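Local coordinates for protein putative D-tyrosyl-tRNA(Tyr) deacylase 2 (Leishmania major, PDB 1TC5) that may hydrolyse D-tyrosyl-tRNA(Tyr) to D-tyrosine and free tRNA, which could protect the cell from the harmful effect of D-tyrosine, at residues Asp145-Pro150 against Ser171-Asn176; Ile94-Gln99 against Arg128-Val133. One frame throughout, in Å; residues are numbered along the deposited sequence.

Contact 1: Asp145-Pro150 against Ser171-Asn176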
# COMPACT_ATOMS: atom_id res chain seq x y z
N ASP A 145 -23.55 -0.08 -9.33
CA ASP A 145 -24.04 0.13 -7.98
C ASP A 145 -23.16 1.12 -7.26
O ASP A 145 -22.32 1.77 -7.87
CB ASP A 145 -24.17 -1.21 -7.22
CG ASP A 145 -22.84 -1.94 -7.03
OD1 ASP A 145 -21.78 -1.35 -7.24
OD2 ASP A 145 -22.77 -3.13 -6.67
N ALA A 146 -23.34 1.23 -5.95
CA ALA A 146 -22.60 2.17 -5.12
C ALA A 146 -21.07 1.95 -5.11
O ALA A 146 -20.29 2.89 -4.91
CB ALA A 146 -23.12 2.10 -3.71
N ASN A 147 -20.65 0.71 -5.34
CA ASN A 147 -19.21 0.38 -5.39
C ASN A 147 -18.65 0.29 -6.82
O ASN A 147 -17.49 -0.11 -7.01
CB ASN A 147 -18.94 -0.94 -4.66
CG ASN A 147 -19.41 -0.93 -3.21
OD1 ASN A 147 -20.44 -1.52 -2.90
ND2 ASN A 147 -18.65 -0.30 -2.32
N GLY A 148 -19.46 0.62 -7.81
CA GLY A 148 -19.04 0.64 -9.20
C GLY A 148 -19.13 -0.70 -9.90
O GLY A 148 -18.73 -0.81 -11.06
N ALA A 149 -19.65 -1.71 -9.22
CA ALA A 149 -19.82 -3.04 -9.80
C ALA A 149 -21.15 -3.06 -10.55
O ALA A 149 -21.98 -2.19 -10.35
CB ALA A 149 -19.79 -4.10 -8.72
N PRO A 150 -21.37 -4.04 -11.43
CA PRO A 150 -22.66 -4.13 -12.14
C PRO A 150 -23.91 -4.20 -11.24
O PRO A 150 -23.85 -4.85 -10.18
CB PRO A 150 -22.48 -5.37 -13.03
CG PRO A 150 -20.97 -5.44 -13.22
CD PRO A 150 -20.43 -5.08 -11.88
N SER A 171 -14.99 1.12 -6.08
CA SER A 171 -14.72 1.89 -4.88
C SER A 171 -15.29 1.23 -3.62
O SER A 171 -16.38 0.63 -3.63
CB SER A 171 -15.24 3.33 -5.04
OG SER A 171 -16.59 3.33 -5.46
N GLY A 172 -14.55 1.35 -2.53
CA GLY A 172 -14.97 0.84 -1.25
C GLY A 172 -16.17 1.55 -0.69
O GLY A 172 -16.50 2.68 -1.07
N THR A 173 -16.88 0.86 0.18
CA THR A 173 -18.00 1.43 0.92
C THR A 173 -17.40 2.26 2.03
O THR A 173 -16.65 1.71 2.86
CB THR A 173 -18.86 0.27 1.47
OG1 THR A 173 -19.34 -0.52 0.36
CG2 THR A 173 -20.14 0.78 2.17
N PHE A 174 -17.66 3.56 2.02
CA PHE A 174 -17.11 4.45 3.03
C PHE A 174 -17.54 4.02 4.43
O PHE A 174 -18.72 3.74 4.66
CB PHE A 174 -17.60 5.88 2.81
CG PHE A 174 -16.81 6.90 3.59
CD1 PHE A 174 -15.52 7.22 3.21
CD2 PHE A 174 -17.34 7.48 4.74
CE1 PHE A 174 -14.77 8.14 3.93
CE2 PHE A 174 -16.59 8.40 5.47
CZ PHE A 174 -15.31 8.73 5.06
N GLY A 175 -16.58 4.00 5.35
CA GLY A 175 -16.85 3.68 6.75
C GLY A 175 -16.83 2.18 7.01
O GLY A 175 -16.89 1.78 8.16
N ASN A 176 -16.74 1.35 5.96
CA ASN A 176 -16.65 -0.10 6.15
C ASN A 176 -15.20 -0.54 6.36
O ASN A 176 -14.26 0.21 6.13
CB ASN A 176 -17.27 -0.89 4.96
CG ASN A 176 -18.77 -1.08 5.10
OD1 ASN A 176 -19.44 -0.37 5.86
ND2 ASN A 176 -19.33 -2.04 4.35
O HOH W 1 -18.13 3.66 -3.01
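Asn147 and Ser171 bring the two loops within 4.8 Å, CA to CA, where the third position of the type I turn Asp145-Gly148 meets the last residue of strand 169-171 and Ser171 N donates to Asn147 O at 2.9 Å. The other link at this point comes from the Asn147 side chain. Its CG lies beside the backbone N and anti to the carbonyl carbon (chi1 -56°), and the amide reaches along the loop to Thr173. Both N-H groups of ND2 are used: one bonds Ser171 O at 2.8 Å, within that carbonyl's plane, and the other bonds Thr173 OG1 at 2.8 Å, almost straight at 173°. Because both acceptors lie within about 6° of the amide plane, the pair fixes the rotation of the amide. Thr173 OG1 is also hydrogen-bonded to Val25 O, so the loop around Val25 is tied in.

One water bridges the two loops: it donates to Ala146 O and to Gly172 O, the latter at 2.7 Å, and is also hydrogen-bonded to Ser171 OG. Within the turn, Asp145 OD1 accepts from Ala149 N at 2.9 Å and more weakly from Asn147 N, bracing the turn.

The contact is thus almost wholly polar: a buried asparagine, gripped through backbone and side chain, satisfies main-chain groups where strand 169-171 ends and joins two irregular loops without an apolar core.

Contact 2: Ile94-Gln99 against Arg128-Val133; sequences ILIVPQ and RFCHFV
Ile94 meets Val133 of the helix, and Ile96 meets Phe129, Cys130 and Val133; two residues apart on the strand, the isoleucines lie on the same face of the sheet. Strand 94-98 and helix 128-133 run almost exactly antiparallel, at 175°, with their axes 10.6 Å apart.

Aliphatic contacts come first. Ile94 and Val133 reach toward each other tip to tip, with Ile94 CD1 4.0 Å from Val133 CG1. That methyl is placed by the valine's first torsion, which sets CG1 opposite the backbone N (chi1 177°). The same CG1 lies 4.2 Å from Ile96 CD1, so one methyl of the helix serves both isoleucines. Val133 CG2 turns instead to its own helix and rests over one face of the Phe129 ring, offset toward the rim.

Sulfur packing forms the second group. Cys130 SG touches two branches of Ile96, approaching both CG2 and CD1 at 4.1 Å. The thiol also packs on Ser171 of the neighbouring strand 169-171.

The aromatic share is looser: Ile96 CD1 comes to 4.4 Å from Phe129 CE2, meeting the ring obliquely. Beyond this point Phe129 packs on Val62 of helix 55-67 and Ile42 of strand 37-45, while Ile94 reaches Leu66 of the former and Val40 of the latter, so the same apolar layer extends to that helix and that strand.

All five touching residues are buried and apolar in character. The helix is therefore held on the sheet by van der Waals packing and the hydrophobic effect, with Ile96 CD1 as the point where three helix residues converge.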
# COMPACT_ATOMS: atom_id res chain seq x y z
N ILE A 94 -9.62 0.95 -12.16
CA ILE A 94 -9.20 1.71 -10.98
C ILE A 94 -10.02 1.19 -9.81
O ILE A 94 -11.26 1.04 -9.90
CB ILE A 94 -9.39 3.25 -11.19
CG1 ILE A 94 -8.58 3.73 -12.40
CG2 ILE A 94 -8.93 4.03 -9.95
CD1 ILE A 94 -8.99 5.11 -12.90
N LEU A 95 -9.32 0.87 -8.73
CA LEU A 95 -9.89 0.40 -7.48
C LEU A 95 -9.52 1.40 -6.40
O LEU A 95 -8.36 1.58 -6.13
CB LEU A 95 -9.29 -0.97 -7.13
CG LEU A 95 -9.76 -1.58 -5.82
CD1 LEU A 95 -11.26 -1.72 -5.79
CD2 LEU A 95 -9.11 -2.94 -5.59
N ILE A 96 -10.53 2.02 -5.80
CA ILE A 96 -10.36 3.12 -4.85
C ILE A 96 -10.75 2.60 -3.48
O ILE A 96 -11.86 2.06 -3.31
CB ILE A 96 -11.28 4.33 -5.22
CG1 ILE A 96 -11.00 4.81 -6.64
CG2 ILE A 96 -11.08 5.46 -4.26
CD1 ILE A 96 -12.07 5.69 -7.23
N VAL A 97 -9.84 2.76 -2.53
CA VAL A 97 -10.07 2.37 -1.16
C VAL A 97 -9.88 3.57 -0.22
O VAL A 97 -8.80 4.18 -0.19
CB VAL A 97 -9.09 1.26 -0.76
CG1 VAL A 97 -9.46 0.65 0.56
CG2 VAL A 97 -9.04 0.20 -1.87
N PRO A 98 -10.90 3.89 0.58
CA PRO A 98 -10.75 4.96 1.56
C PRO A 98 -9.81 4.47 2.66
O PRO A 98 -10.03 3.39 3.22
CB PRO A 98 -12.18 5.18 2.08
CG PRO A 98 -12.90 3.88 1.86
CD PRO A 98 -12.22 3.23 0.68
N GLN A 99 -8.75 5.23 2.91
CA GLN A 99 -7.76 4.90 3.93
C GLN A 99 -7.36 6.17 4.66
O GLN A 99 -6.28 6.68 4.44
CB GLN A 99 -6.55 4.25 3.28
CG GLN A 99 -6.83 2.87 2.74
CD GLN A 99 -6.85 1.83 3.85
OE1 GLN A 99 -5.79 1.40 4.30
NE2 GLN A 99 -8.06 1.46 4.31
N ARG A 128 -17.66 12.38 -3.77
CA ARG A 128 -17.51 13.32 -4.89
C ARG A 128 -16.33 12.93 -5.73
O ARG A 128 -16.39 12.95 -6.96
CB ARG A 128 -17.38 14.74 -4.35
CG ARG A 128 -17.59 15.84 -5.35
CD ARG A 128 -19.04 16.07 -5.70
NE ARG A 128 -19.20 17.07 -6.76
CZ ARG A 128 -20.12 17.03 -7.72
NH1 ARG A 128 -21.01 16.04 -7.80
NH2 ARG A 128 -20.17 18.00 -8.62
N PHE A 129 -15.25 12.52 -5.07
CA PHE A 129 -14.05 12.09 -5.75
C PHE A 129 -14.26 10.82 -6.58
O PHE A 129 -13.77 10.75 -7.70
CB PHE A 129 -12.93 11.86 -4.73
CG PHE A 129 -11.66 11.36 -5.33
CD1 PHE A 129 -10.71 12.25 -5.82
CD2 PHE A 129 -11.41 9.99 -5.40
CE1 PHE A 129 -9.52 11.79 -6.37
CE2 PHE A 129 -10.20 9.51 -5.95
CZ PHE A 129 -9.27 10.42 -6.44
N CYS A 130 -15.03 9.86 -6.06
CA CYS A 130 -15.33 8.65 -6.80
C CYS A 130 -16.24 8.94 -8.00
O CYS A 130 -16.05 8.37 -9.07
CB CYS A 130 -15.97 7.59 -5.88
SG CYS A 130 -14.90 6.93 -4.53
N HIS A 131 -17.22 9.84 -7.80
CA HIS A 131 -18.06 10.30 -8.91
C HIS A 131 -17.24 10.90 -10.08
O HIS A 131 -17.46 10.58 -11.25
CB HIS A 131 -19.09 11.32 -8.39
CG HIS A 131 -19.84 12.03 -9.48
ND1 HIS A 131 -20.53 11.35 -10.46
CD2 HIS A 131 -19.99 13.35 -9.75
CE1 HIS A 131 -21.08 12.23 -11.29
NE2 HIS A 131 -20.76 13.44 -10.88
N PHE A 132 -16.31 11.80 -9.75
CA PHE A 132 -15.48 12.46 -10.74
C PHE A 132 -14.62 11.47 -11.49
O PHE A 132 -14.38 11.64 -12.67
CB PHE A 132 -14.60 13.54 -10.09
CG PHE A 132 -15.34 14.80 -9.68
CD1 PHE A 132 -16.56 15.17 -10.26
CD2 PHE A 132 -14.77 15.65 -8.73
CE1 PHE A 132 -17.21 16.34 -9.88
CE2 PHE A 132 -15.42 16.82 -8.35
CZ PHE A 132 -16.64 17.17 -8.93
N VAL A 133 -14.14 10.43 -10.81
CA VAL A 133 -13.30 9.41 -11.46
C VAL A 133 -14.16 8.59 -12.42
O VAL A 133 -13.79 8.39 -13.57
CB VAL A 133 -12.55 8.50 -10.41
CG1 VAL A 133 -11.72 7.36 -11.07
CG2 VAL A 133 -11.63 9.36 -9.54

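Overall arrangement
Contact 2 comes first along the chain and closes before contact 1 opens; their centres lie about 9 Å apart. They meet at strand 169-171, which pairs in parallel with strand 93-98 and is outermost in the mixed sheet within this chain. Contact 2 packs helix 119-136 on that sheet, its centre about 5 Å from that of the chain, whereas the centre of contact 1 is about 11 Å away, past the end of that strand. A probable hydrogen bond from Gly172 N to Ile96 O joins them, and Phe174 packs on Pro98. One deacylase-family fold thus carries an apolar core and a polar loop junction side by side. Gln99, just after the strand, reaches Thr189 of the second subunit.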